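Local atomic coordinates of probable N-acetyl-gamma-glutamyl-phosphate reductase, chloroplastic (Arabidopsis thaliana, PDB entry 1XYG), a protein that probably catalyses the NADPH-dependent reduction of N-acetylglutamyl 5-phosphate to N-acetylglutamate 5-semialdehyde, a step of arginine biosynthesis in the chloroplast. Residues A[144-158]-A[335-348]. Sequence-based numbering, arbitrary orientation.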
ATOM      1  N   LEU A 144     -20.002  -5.164  25.024  1.00 28.40           N
ATOM      2  CA  LEU A 144     -19.184  -6.263  24.505  1.00 28.95           C
ATOM      3  C   LEU A 144     -20.181  -7.423  24.399  1.00 29.72           C
ATOM      4  O   LEU A 144     -20.294  -8.268  25.296  1.00 29.10           O
ATOM      5  CB  LEU A 144     -18.033  -6.591  25.472  1.00 27.12           C
ATOM      6  CG  LEU A 144     -17.023  -7.637  24.968  1.00 27.14           C
ATOM      7  CD1 LEU A 144     -16.507  -7.244  23.591  1.00 24.94           C
ATOM      8  CD2 LEU A 144     -15.865  -7.753  25.955  1.00 26.38           C
ATOM      9  N   THR A 145     -20.903  -7.435  23.284  1.00 30.41           N
ATOM     10  CA  THR A 145     -21.965  -8.398  23.022  1.00 31.07           C
ATOM     11  C   THR A 145     -21.846  -9.840  23.523  1.00 32.10           C
ATOM     12  O   THR A 145     -22.687 -10.283  24.310  1.00 32.43           O
ATOM     13  CB  THR A 145     -22.321  -8.417  21.522  1.00 30.56           C
ATOM     14  OG1 THR A 145     -22.194  -7.090  20.988  1.00 28.62           O
ATOM     15  CG2 THR A 145     -23.773  -8.874  21.343  1.00 31.21           C
ATOM     16  N   GLU A 146     -20.829 -10.575  23.083  1.00 32.28           N
ATOM     17  CA  GLU A 146     -20.687 -11.968  23.506  1.00 32.16           C
ATOM     18  C   GLU A 146     -20.516 -12.174  25.007  1.00 33.30           C
ATOM     19  O   GLU A 146     -20.778 -13.261  25.519  1.00 34.49           O
ATOM     20  CB  GLU A 146     -19.520 -12.639  22.769  1.00 30.14           C
ATOM     21  CG  GLU A 146     -19.730 -12.833  21.276  1.00 27.41           C
ATOM     22  CD  GLU A 146     -19.678 -11.528  20.485  1.00 29.41           C
ATOM     23  OE1 GLU A 146     -19.144 -10.517  21.006  1.00 29.33           O
ATOM     24  OE2 GLU A 146     -20.152 -11.516  19.331  1.00 29.18           O
ATOM     25  N   ILE A 147     -20.083 -11.141  25.717  1.00 33.44           N
ATOM     26  CA  ILE A 147     -19.878 -11.247  27.157  1.00 33.26           C
ATOM     27  C   ILE A 147     -21.064 -10.732  27.994  1.00 34.71           C
ATOM     28  O   ILE A 147     -21.476 -11.381  28.958  1.00 33.08           O
ATOM     29  CB  ILE A 147     -18.605 -10.466  27.593  1.00 33.89           C
ATOM     30  CG1 ILE A 147     -17.391 -10.906  26.764  1.00 35.06           C
ATOM     31  CG2 ILE A 147     -18.334 -10.691  29.065  1.00 32.35           C
ATOM     32  CD1 ILE A 147     -16.917 -12.313  27.024  1.00 35.48           C
ATOM     33  N   LEU A 148     -21.607  -9.570  27.635  1.00 35.90           N
ATOM     34  CA  LEU A 148     -22.715  -8.992  28.404  1.00 37.02           C
ATOM     35  C   LEU A 148     -24.060  -9.005  27.675  1.00 36.14           C
ATOM     36  O   LEU A 148     -24.940  -8.192  27.959  1.00 34.09           O
ATOM     37  CB  LEU A 148     -22.352  -7.557  28.811  1.00 37.72           C
ATOM     38  CG  LEU A 148     -21.091  -7.405  29.675  1.00 40.87           C
ATOM     39  CD1 LEU A 148     -20.746  -5.941  29.873  1.00 40.77           C
ATOM     40  CD2 LEU A 148     -21.323  -8.071  31.017  1.00 42.39           C
ATOM     41  N   ARG A 149     -24.212  -9.939  26.745  1.00 36.87           N
ATOM     42  CA  ARG A 149     -25.435 -10.055  25.967  1.00 38.65           C
ATOM     43  C   ARG A 149     -26.717  -9.853  26.785  1.00 39.83           C
ATOM     44  O   ARG A 149     -27.539  -8.989  26.461  1.00 37.06           O
ATOM     45  CB  ARG A 149     -25.498 -11.418  25.282  1.00 39.35           C
ATOM     46  CG  ARG A 149     -26.450 -11.417  24.105  1.00 42.06           C
ATOM     47  CD  ARG A 149     -26.835 -12.802  23.731  1.00 42.77           C
ATOM     48  NE  ARG A 149     -25.722 -13.728  23.880  1.00 44.90           N
ATOM     49  CZ  ARG A 149     -24.726 -13.871  23.016  1.00 43.41           C
ATOM     50  NH1 ARG A 149     -24.681 -13.139  21.910  1.00 43.14           N
ATOM     51  NH2 ARG A 149     -23.792 -14.779  23.250  1.00 42.41           N
ATOM     52  N   GLU A 150     -26.886 -10.649  27.836  1.00 42.05           N
ATOM     53  CA  GLU A 150     -28.082 -10.574  28.667  1.00 45.14           C
ATOM     54  C   GLU A 150     -28.380  -9.201  29.271  1.00 44.32           C
ATOM     55  O   GLU A 150     -29.541  -8.802  29.367  1.00 42.81           O
ATOM     56  CB  GLU A 150     -28.017 -11.633  29.768  1.00 49.71           C
ATOM     57  CG  GLU A 150     -28.080 -13.054  29.232  1.00 56.78           C
ATOM     58  CD  GLU A 150     -29.248 -13.263  28.278  1.00 60.46           C
ATOM     59  OE1 GLU A 150     -30.392 -12.934  28.657  1.00 63.07           O
ATOM     60  OE2 GLU A 150     -29.026 -13.756  27.150  1.00 61.22           O
ATOM     61  N   ASP A 151     -27.348  -8.478  29.686  1.00 42.99           N
ATOM     62  CA  ASP A 151     -27.570  -7.154  30.250  1.00 42.72           C
ATOM     63  C   ASP A 151     -27.862  -6.163  29.131  1.00 42.09           C
ATOM     64  O   ASP A 151     -28.674  -5.248  29.289  1.00 41.90           O
ATOM     65  CB  ASP A 151     -26.347  -6.684  31.031  1.00 43.58           C
ATOM     66  CG  ASP A 151     -26.131  -7.471  32.291  1.00 45.99           C
ATOM     67  OD1 ASP A 151     -27.101  -7.631  33.060  1.00 46.94           O
ATOM     68  OD2 ASP A 151     -24.991  -7.924  32.517  1.00 46.97           O
ATOM     69  N   ILE A 152     -27.194  -6.353  28.000  1.00 40.67           N
ATOM     70  CA  ILE A 152     -27.369  -5.481  26.847  1.00 39.54           C
ATOM     71  C   ILE A 152     -28.816  -5.483  26.335  1.00 40.87           C
ATOM     72  O   ILE A 152     -29.370  -4.424  26.034  1.00 40.30           O
ATOM     73  CB  ILE A 152     -26.406  -5.893  25.700  1.00 37.88           C
ATOM     74  CG1 ILE A 152     -24.949  -5.729  26.162  1.00 36.24           C
ATOM     75  CG2 ILE A 152     -26.658  -5.040  24.464  1.00 33.75           C
ATOM     76  CD1 ILE A 152     -23.908  -6.219  25.151  1.00 35.06           C
ATOM     77  N   LYS A 153     -29.424  -6.665  26.259  1.00 42.88           N
ATOM     78  CA  LYS A 153     -30.799  -6.803  25.777  1.00 45.25           C
ATOM     79  C   LYS A 153     -31.805  -5.906  26.494  1.00 46.83           C
ATOM     80  O   LYS A 153     -32.744  -5.398  25.878  1.00 47.27           O
ATOM     81  CB  LYS A 153     -31.278  -8.251  25.913  1.00 46.41           C
ATOM     82  CG  LYS A 153     -30.575  -9.268  25.050  1.00 47.92           C
ATOM     83  CD  LYS A 153     -31.098 -10.657  25.376  1.00 50.56           C
ATOM     84  CE  LYS A 153     -30.600 -11.685  24.383  1.00 53.32           C
ATOM     85  NZ  LYS A 153     -30.927 -13.066  24.819  1.00 55.84           N
ATOM     86  N   LYS A 154     -31.615  -5.715  27.794  1.00 47.21           N
ATOM     87  CA  LYS A 154     -32.542  -4.899  28.564  1.00 48.30           C
ATOM     88  C   LYS A 154     -32.038  -3.505  28.928  1.00 46.82           C
ATOM     89  O   LYS A 154     -32.585  -2.855  29.820  1.00 46.67           O
ATOM     90  CB  LYS A 154     -32.957  -5.657  29.829  1.00 51.33           C
ATOM     91  CG  LYS A 154     -31.789  -6.203  30.628  1.00 55.17           C
ATOM     92  CD  LYS A 154     -32.271  -7.085  31.772  1.00 59.62           C
ATOM     93  CE  LYS A 154     -31.102  -7.691  32.536  1.00 62.90           C
ATOM     94  NZ  LYS A 154     -31.552  -8.527  33.688  1.00 66.72           N
ATOM     95  N   ALA A 155     -31.003  -3.039  28.237  1.00 45.46           N
ATOM     96  CA  ALA A 155     -30.457  -1.712  28.506  1.00 43.49           C
ATOM     97  C   ALA A 155     -31.062  -0.698  27.545  1.00 42.23           C
ATOM     98  O   ALA A 155     -31.467  -1.047  26.437  1.00 42.61           O
ATOM     99  CB  ALA A 155     -28.946  -1.723  28.358  1.00 42.94           C
ATOM    100  N   ARG A 156     -31.134   0.555  27.979  1.00 40.96           N
ATOM    101  CA  ARG A 156     -31.671   1.621  27.135  1.00 40.30           C
ATOM    102  C   ARG A 156     -30.491   2.346  26.499  1.00 37.60           C
ATOM    103  O   ARG A 156     -30.530   2.736  25.332  1.00 35.78           O
ATOM    104  CB  ARG A 156     -32.492   2.617  27.965  1.00 40.36           C
ATOM    105  CG  ARG A 156     -33.152   3.708  27.121  1.00 45.20           C
ATOM    106  CD  ARG A 156     -33.953   4.692  27.960  1.00 46.13           C
ATOM    107  NE  ARG A 156     -33.118   5.719  28.577  1.00 49.44           N
ATOM    108  CZ  ARG A 156     -32.622   6.771  27.929  1.00 49.70           C
ATOM    109  NH1 ARG A 156     -32.878   6.943  26.637  1.00 50.29           N
ATOM    110  NH2 ARG A 156     -31.878   7.657  28.575  1.00 49.26           N
ATOM    111  N   LEU A 157     -29.438   2.521  27.290  1.00 36.51           N
ATOM    112  CA  LEU A 157     -28.229   3.192  26.837  1.00 36.16           C
ATOM    113  C   LEU A 157     -27.040   2.241  26.932  1.00 35.06           C
ATOM    114  O   LEU A 157     -26.680   1.768  28.018  1.00 33.52           O
ATOM    115  CB  LEU A 157     -27.957   4.438  27.683  1.00 36.96           C
ATOM    116  CG  LEU A 157     -26.660   5.196  27.364  1.00 39.86           C
ATOM    117  CD1 LEU A 157     -26.726   5.775  25.947  1.00 40.16           C
ATOM    118  CD2 LEU A 157     -26.445   6.307  28.384  1.00 38.58           C
ATOM    119  N   VAL A 158     -26.435   1.959  25.784  1.00 33.70           N
ATOM    120  CA  VAL A 158     -25.290   1.066  25.742  1.00 32.40           C
ATOM    121  C   VAL A 158     -24.039   1.790  25.274  1.00 31.65           C
ATOM    122  O   VAL A 158     -24.073   2.550  24.305  1.00 30.38           O
ATOM    123  CB  VAL A 158     -25.550  -0.147  24.813  1.00 33.21           C
ATOM    124  CG1 VAL A 158     -24.242  -0.916  24.571  1.00 34.27           C
ATOM    125  CG2 VAL A 158     -26.574  -1.078  25.450  1.00 31.46           C
ATOM    126  N   GLN A 335     -20.282  -3.974  15.917  1.00 26.11           N
ATOM    127  CA  GLN A 335     -20.701  -4.362  17.255  1.00 26.35           C
ATOM    128  C   GLN A 335     -21.857  -3.475  17.720  1.00 27.16           C
ATOM    129  O   GLN A 335     -22.767  -3.940  18.406  1.00 27.98           O
ATOM    130  CB  GLN A 335     -19.527  -4.253  18.233  1.00 26.91           C
ATOM    131  CG  GLN A 335     -19.880  -4.657  19.654  1.00 23.85           C
ATOM    132  CD  GLN A 335     -18.703  -5.278  20.377  1.00 25.68           C
ATOM    133  OE1 GLN A 335     -18.738  -6.455  20.750  1.00 25.78           O
ATOM    134  NE2 GLN A 335     -17.648  -4.494  20.574  1.00 23.81           N
ATOM    135  N   ALA A 336     -21.818  -2.200  17.341  1.00 25.90           N
ATOM    136  CA  ALA A 336     -22.870  -1.263  17.713  1.00 26.64           C
ATOM    137  C   ALA A 336     -24.217  -1.785  17.205  1.00 28.76           C
ATOM    138  O   ALA A 336     -25.216  -1.793  17.936  1.00 27.60           O
ATOM    139  CB  ALA A 336     -22.580   0.116  17.122  1.00 23.09           C
ATOM    140  N   LEU A 337     -24.238  -2.223  15.949  1.00 29.07           N
ATOM    141  CA  LEU A 337     -25.452  -2.748  15.349  1.00 29.71           C
ATOM    142  C   LEU A 337     -25.816  -4.075  16.005  1.00 30.04           C
ATOM    143  O   LEU A 337     -26.995  -4.364  16.225  1.00 30.86           O
ATOM    144  CB  LEU A 337     -25.262  -2.943  13.844  1.00 29.30           C
ATOM    145  CG  LEU A 337     -26.465  -3.519  13.086  1.00 29.88           C
ATOM    146  CD1 LEU A 337     -27.693  -2.656  13.322  1.00 27.32           C
ATOM    147  CD2 LEU A 337     -26.144  -3.595  11.604  1.00 28.59           C
ATOM    148  N   GLN A 338     -24.799  -4.875  16.315  1.00 30.74           N
ATOM    149  CA  GLN A 338     -25.013  -6.164  16.963  1.00 29.38           C
ATOM    150  C   GLN A 338     -25.774  -5.930  18.262  1.00 28.37           C
ATOM    151  O   GLN A 338     -26.681  -6.680  18.605  1.00 29.17           O
ATOM    152  CB  GLN A 338     -23.673  -6.842  17.268  1.00 29.42           C
ATOM    153  CG  GLN A 338     -23.779  -8.336  17.597  1.00 28.72           C
ATOM    154  CD  GLN A 338     -22.422  -8.986  17.830  1.00 28.38           C
ATOM    155  OE1 GLN A 338     -21.405  -8.531  17.306  1.00 28.66           O
ATOM    156  NE2 GLN A 338     -22.405 -10.063  18.608  1.00 27.70           N
ATOM    157  N   ASN A 339     -25.405  -4.872  18.976  1.00 28.90           N
ATOM    158  CA  ASN A 339     -26.053  -4.537  20.242  1.00 28.49           C
ATOM    159  C   ASN A 339     -27.466  -4.001  20.041  1.00 28.18           C
ATOM    160  O   ASN A 339     -28.393  -4.401  20.745  1.00 26.41           O
ATOM    161  CB  ASN A 339     -25.233  -3.503  21.016  1.00 28.67           C
ATOM    162  CG  ASN A 339     -23.987  -4.091  21.631  1.00 30.37           C
ATOM    163  OD1 ASN A 339     -24.011  -5.207  22.169  1.00 29.74           O
ATOM    164  ND2 ASN A 339     -22.888  -3.337  21.577  1.00 29.25           N
ATOM    165  N   LEU A 340     -27.638  -3.100  19.081  1.00 27.98           N
ATOM    166  CA  LEU A 340     -28.960  -2.542  18.849  1.00 30.06           C
ATOM    167  C   LEU A 340     -29.937  -3.627  18.420  1.00 30.47           C
ATOM    168  O   LEU A 340     -31.104  -3.581  18.797  1.00 30.14           O
ATOM    169  CB  LEU A 340     -28.925  -1.439  17.795  1.00 28.84           C
ATOM    170  CG  LEU A 340     -30.254  -0.675  17.669  1.00 30.89           C
ATOM    171  CD1 LEU A 340     -30.542   0.075  18.971  1.00 28.77           C
ATOM    172  CD2 LEU A 340     -30.193   0.309  16.516  1.00 29.08           C
ATOM    173  N   ASN A 341     -29.468  -4.598  17.638  1.00 31.26           N
ATOM    174  CA  ASN A 341     -30.341  -5.677  17.199  1.00 31.83           C
ATOM    175  C   ASN A 341     -31.056  -6.313  18.382  1.00 33.66           C
ATOM    176  O   ASN A 341     -32.287  -6.313  18.434  1.00 34.93           O
ATOM    177  CB  ASN A 341     -29.565  -6.754  16.429  1.00 30.75           C
ATOM    178  CG  ASN A 341     -29.381  -6.401  14.947  1.00 30.54           C
ATOM    179  OD1 ASN A 341     -30.221  -5.720  14.346  1.00 27.80           O
ATOM    180  ND2 ASN A 341     -28.291  -6.879  14.350  1.00 29.03           N
ATOM    181  N   ILE A 342     -30.291  -6.836  19.335  1.00 34.93           N
ATOM    182  CA  ILE A 342     -30.882  -7.488  20.494  1.00 35.26           C
ATOM    183  C   ILE A 342     -31.620  -6.527  21.427  1.00 36.80           C
ATOM    184  O   ILE A 342     -32.570  -6.922  22.104  1.00 38.77           O
ATOM    185  CB  ILE A 342     -29.818  -8.281  21.288  1.00 36.81           C
ATOM    186  CG1 ILE A 342     -28.724  -7.348  21.810  1.00 35.54           C
ATOM    187  CG2 ILE A 342     -29.199  -9.352  20.388  1.00 34.97           C
ATOM    188  CD1 ILE A 342     -27.679  -8.056  22.651  1.00 34.07           C
ATOM    189  N   MET A 343     -31.195  -5.267  21.464  1.00 35.45           N
ATOM    190  CA  MET A 343     -31.853  -4.276  22.311  1.00 34.76           C
ATOM    191  C   MET A 343     -33.277  -4.035  21.820  1.00 35.23           C
ATOM    192  O   MET A 343     -34.170  -3.724  22.606  1.00 33.31           O
ATOM    193  CB  MET A 343     -31.081  -2.955  22.288  1.00 34.71           C
ATOM    194  CG  MET A 343     -29.788  -2.976  23.088  1.00 33.44           C
ATOM    195  SD  MET A 343     -28.683  -1.629  22.625  1.00 31.26           S
ATOM    196  CE  MET A 343     -29.352  -0.253  23.606  1.00 35.91           C
ATOM    197  N   LEU A 344     -33.475  -4.172  20.510  1.00 34.97           N
ATOM    198  CA  LEU A 344     -34.785  -3.977  19.898  1.00 36.29           C
ATOM    199  C   LEU A 344     -35.550  -5.286  19.705  1.00 36.92           C
ATOM    200  O   LEU A 344     -36.632  -5.294  19.113  1.00 36.53           O
ATOM    201  CB  LEU A 344     -34.640  -3.256  18.552  1.00 35.36           C
ATOM    202  CG  LEU A 344     -34.236  -1.779  18.668  1.00 37.08           C
ATOM    203  CD1 LEU A 344     -34.078  -1.116  17.293  1.00 34.95           C
ATOM    204  CD2 LEU A 344     -35.300  -1.069  19.475  1.00 35.45           C
ATOM    205  N   GLY A 345     -34.986  -6.384  20.198  1.00 36.48           N
ATOM    206  CA  GLY A 345     -35.657  -7.663  20.082  1.00 36.07           C
ATOM    207  C   GLY A 345     -35.502  -8.386  18.758  1.00 37.47           C
ATOM    208  O   GLY A 345     -36.252  -9.321  18.482  1.00 38.01           O
ATOM    209  N   TYR A 346     -34.546  -7.968  17.933  1.00 37.55           N
ATOM    210  CA  TYR A 346     -34.325  -8.639  16.652  1.00 36.87           C
ATOM    211  C   TYR A 346     -33.164  -9.627  16.757  1.00 36.50           C
ATOM    212  O   TYR A 346     -32.358  -9.560  17.686  1.00 37.56           O
ATOM    213  CB  TYR A 346     -34.015  -7.628  15.536  1.00 36.80           C
ATOM    214  CG  TYR A 346     -35.156  -6.713  15.140  1.00 35.31           C
ATOM    215  CD1 TYR A 346     -35.533  -5.639  15.948  1.00 33.27           C
ATOM    216  CD2 TYR A 346     -35.890  -6.947  13.973  1.00 35.54           C
ATOM    217  CE1 TYR A 346     -36.611  -4.828  15.610  1.00 34.65           C
ATOM    218  CE2 TYR A 346     -36.978  -6.139  13.624  1.00 33.73           C
ATOM    219  CZ  TYR A 346     -37.332  -5.085  14.449  1.00 34.61           C
ATOM    220  OH  TYR A 346     -38.425  -4.312  14.138  1.00 33.93           O
ATOM    221  N   PRO A 347     -33.063 -10.556  15.797  1.00 35.55           N
ATOM    222  CA  PRO A 347     -31.974 -11.536  15.836  1.00 35.97           C
ATOM    223  C   PRO A 347     -30.632 -10.806  15.830  1.00 34.38           C
ATOM    224  O   PRO A 347     -30.432  -9.874  15.055  1.00 32.56           O
ATOM    225  CB  PRO A 347     -32.205 -12.361  14.570  1.00 36.13           C
ATOM    226  CG  PRO A 347     -33.693 -12.248  14.359  1.00 36.35           C
ATOM    227  CD  PRO A 347     -33.950 -10.795  14.647  1.00 34.93           C
ATOM    228  N   GLU A 348     -29.727 -11.240  16.700  1.00 34.15           N
ATOM    229  CA  GLU A 348     -28.415 -10.627  16.840  1.00 34.18           C
ATOM    230  C   GLU A 348     -27.600 -10.447  15.552  1.00 34.46           C
ATOM    231  O   GLU A 348     -26.956  -9.410  15.360  1.00 34.17           O
ATOM    232  CB  GLU A 348     -27.599 -11.421  17.853  1.00 32.09           C
ATOM    233  CG  GLU A 348     -26.312 -10.765  18.221  1.00 32.76           C
ATOM    234  CD  GLU A 348     -25.721 -11.382  19.450  1.00 33.93           C
ATOM    235  OE1 GLU A 348     -26.483 -11.596  20.415  1.00 33.42           O
ATOM    236  OE2 GLU A 348     -24.500 -11.644  19.458  1.00 34.66           O
TER
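Thr145 and Ile342 illustrate knobs-into-holes packing between two helices of a Rossmann-type NAD(P)-binding domain: each sets its side chain among four residues of the opposite helix, 145-153 or 335-343. The helix axes run roughly the same way, crossing at -40° and 8.9 Å apart. Thr145 lies among Gln335, Gln338, Asn339 and Ile342. Its OG1 donates to Asn339 OD1 over 2.9 Å, reaching that oxygen from above the carbonyl plane, while ND2 of the same amide turns to the backbone oxygen of Gly143. The reciprocal knob, Ile342, has CG1 wedged between its own backbone N and carbonyl carbon (chi1 61°), a torsion that carries CD1 to 3.7 Å from Ile152 CG2 and against Arg149 CG.

Along one flank the packing turns polar. The extended Gln338 crosses Glu146 at about a right angle, and both acceptors of its NE2 lie close to the amide plane. One is Glu146 OE2, 2.8 Å from Gln338 NE2 along a nearly straight bond but met from above the carboxylate; the other is Glu348 OE2. Glu146 OE2 and Glu348 OE2 stand 4.4 Å apart, so a leucine in place of Gln338 would probably leave them facing each other without the shared donor. Positive charge flanks the pair: Lys330 bridges to Glu146, and Arg149 binds Glu348 OE1 on its syn lone pair through NH1 while NH2 serves Glu283.

At the other end, the helix 335-343 closes in a Schellman motif at Gly345. There Met343 bends toward the start of strand 157-159 in the parallel sheet, chi3 of 83° swinging its methyl close to the backbone oxygens of Ala155 and Arg156 and pressing Met343 CE tightly onto Val158 CG2, at 3.4 Å.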